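Long-range contact in packaging enzyme P4 (Pseudomonas phage phi6, PDB 4BLO), which probably hydrolyses nucleoside triphosphates through a RecA-like P-loop ATPase fold to drive packaging of the viral RNA as a hexameric motor: residues L[115-120]-L[224-229]. Residues are numbered along the deposited sequence; the frame is centred on the assembly and turned at random.
Sequences EGIYSG and DCSVVM
Gly-120 meets Cys-225 and Val-227 where two neighbouring parallel strands of a RecA-like P-loop ATPase core begin to pair, a worked example of how neighbouring parallel strands are joined through backbone atoms at one end. Strand 120-126, which leads into the ADP-binding P-loop, starts beside strand 226-231, and Gly-120 bridges Ser-226 in parallel fashion. Its N donates to Cys-225 O at 2.8 Å. Its O accepts from Val-227 N at 3.3 Å, which completes the parallel pattern flanking Ser-226. Gly-120 thus gives both its N-H and its C=O to the adjacent strand.

Close packing gathers around this bridge and the loop residue before it. Ser-119 turns its CB toward Cys-225 O, and with OG set beside its own backbone N (chi1 -60°) the hydroxyl lies over the backbone of Asp-224. That hydroxyl hydrogen-bonds to Val-108 O and His-110 NE2, whereas the Asp-224 carboxylate forms salt bridges with Arg-105 and Arg-12.

The touching parts run nearly at right angles, so pairing is confined to the start of strand 120-126, and residues 115-118 form the loose part. Tyr-118 points away and is partly exposed, and Glu-115 is exposed to solvent, well clear of the second strand. Between the tight and loose parts Ile-117 makes just a light approach, its CG2 branch lying 4.2 Å from Ser-226 OG, the hydroxyl that hydrogen-bonds to Trp-112 O.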
loop_
_atom_site.group_PDB
_atom_site.type_symbol
_atom_site.label_atom_id
_atom_site.label_comp_id
_atom_site.label_asym_id
_atom_site.label_seq_id
_atom_site.Cartn_x
_atom_site.Cartn_y
_atom_site.Cartn_z
ATOM N N GLU L 115 -41.784 -11.631 -10.952
ATOM C CA GLU L 115 -42.601 -11.740 -12.160
ATOM C C GLU L 115 -42.192 -10.745 -13.235
ATOM O O GLU L 115 -42.110 -9.538 -12.980
ATOM C CB GLU L 115 -44.100 -11.569 -11.851
ATOM C CG GLU L 115 -44.853 -12.881 -11.695
ATOM C CD GLU L 115 -45.101 -13.732 -12.929
ATOM O OE1 GLU L 115 -44.808 -13.273 -14.057
ATOM O OE2 GLU L 115 -45.611 -14.864 -12.759
ATOM N N GLY L 116 -41.950 -11.288 -14.426
ATOM C CA GLY L 116 -41.592 -10.544 -15.627
ATOM C C GLY L 116 -40.200 -9.973 -15.632
ATOM O O GLY L 116 -39.908 -9.105 -16.451
ATOM N N ILE L 117 -39.325 -10.483 -14.746
ATOM C CA ILE L 117 -37.946 -10.023 -14.590
ATOM C C ILE L 117 -37.109 -10.320 -15.860
ATOM O O ILE L 117 -37.312 -11.340 -16.530
ATOM C CB ILE L 117 -37.280 -10.602 -13.284
ATOM C CG1 ILE L 117 -35.991 -9.809 -12.898
ATOM C CG2 ILE L 117 -37.063 -12.130 -13.347
ATOM C CD1 ILE L 117 -35.387 -10.056 -11.550
ATOM N N TYR L 118 -36.163 -9.415 -16.162
ATOM C CA TYR L 118 -35.251 -9.580 -17.288
ATOM C C TYR L 118 -34.159 -10.564 -16.906
ATOM O O TYR L 118 -33.958 -10.821 -15.718
ATOM C CB TYR L 118 -34.650 -8.226 -17.746
ATOM C CG TYR L 118 -35.642 -7.274 -18.386
ATOM C CD1 TYR L 118 -36.587 -7.728 -19.306
ATOM C CD2 TYR L 118 -35.585 -5.907 -18.137
ATOM C CE1 TYR L 118 -37.497 -6.858 -19.899
ATOM C CE2 TYR L 118 -36.478 -5.020 -18.747
ATOM C CZ TYR L 118 -37.436 -5.501 -19.623
ATOM O OH TYR L 118 -38.328 -4.634 -20.210
ATOM N N SER L 119 -33.487 -11.156 -17.897
ATOM C CA SER L 119 -32.371 -12.060 -17.631
ATOM C C SER L 119 -31.192 -11.236 -17.114
ATOM O O SER L 119 -30.985 -10.101 -17.557
ATOM C CB SER L 119 -31.991 -12.829 -18.890
ATOM O OG SER L 119 -33.083 -13.606 -19.350
ATOM N N GLY L 120 -30.484 -11.782 -16.135
ATOM C CA GLY L 120 -29.349 -11.120 -15.504
ATOM C C GLY L 120 -29.062 -11.681 -14.133
ATOM O O GLY L 120 -29.332 -12.859 -13.870
ATOM N N ASP L 224 -29.555 -15.581 -21.402
ATOM C CA ASP L 224 -30.943 -15.718 -20.934
ATOM C C ASP L 224 -31.072 -16.423 -19.572
ATOM O O ASP L 224 -32.046 -17.158 -19.345
ATOM C CB ASP L 224 -31.811 -16.439 -21.983
ATOM C CG ASP L 224 -31.804 -15.855 -23.382
ATOM O OD1 ASP L 224 -31.652 -14.610 -23.513
ATOM O OD2 ASP L 224 -32.022 -16.627 -24.343
ATOM N N CYS L 225 -30.101 -16.176 -18.664
ATOM C CA CYS L 225 -30.060 -16.752 -17.311
ATOM C C CYS L 225 -30.726 -15.820 -16.306
ATOM O O CYS L 225 -30.605 -14.593 -16.411
ATOM C CB CYS L 225 -28.624 -17.044 -16.878
ATOM S SG CYS L 225 -27.687 -18.109 -18.000
ATOM N N SER L 226 -31.358 -16.413 -15.294
ATOM C CA SER L 226 -31.930 -15.726 -14.143
ATOM C C SER L 226 -31.269 -16.336 -12.893
ATOM O O SER L 226 -31.657 -17.421 -12.443
ATOM C CB SER L 226 -33.447 -15.849 -14.119
ATOM O OG SER L 226 -33.979 -15.019 -13.099
ATOM N N VAL L 227 -30.218 -15.668 -12.395
ATOM C CA VAL L 227 -29.428 -16.114 -11.255
ATOM C C VAL L 227 -29.597 -15.159 -10.056
ATOM O O VAL L 227 -29.661 -13.948 -10.224
ATOM C CB VAL L 227 -27.928 -16.269 -11.670
ATOM C CG1 VAL L 227 -27.038 -16.711 -10.497
ATOM C CG2 VAL L 227 -27.766 -17.220 -12.860
ATOM N N VAL L 228 -29.669 -15.736 -8.848
ATOM C CA VAL L 228 -29.704 -15.037 -7.562
ATOM C C VAL L 228 -28.390 -15.355 -6.835
ATOM O O VAL L 228 -28.137 -16.511 -6.518
ATOM C CB VAL L 228 -30.951 -15.406 -6.695
ATOM C CG1 VAL L 228 -30.797 -14.925 -5.237
ATOM C CG2 VAL L 228 -32.231 -14.860 -7.322
ATOM N N MET L 229 -27.568 -14.347 -6.580
ATOM C CA MET L 229 -26.300 -14.520 -5.852
ATOM C C MET L 229 -26.391 -13.862 -4.493
ATOM O O MET L 229 -26.778 -12.691 -4.425
ATOM C CB MET L 229 -25.105 -13.932 -6.632
ATOM C CG MET L 229 -24.861 -14.602 -7.957
ATOM S SD MET L 229 -23.191 -14.318 -8.578
ATOM C CE MET L 229 -23.188 -12.565 -8.740
#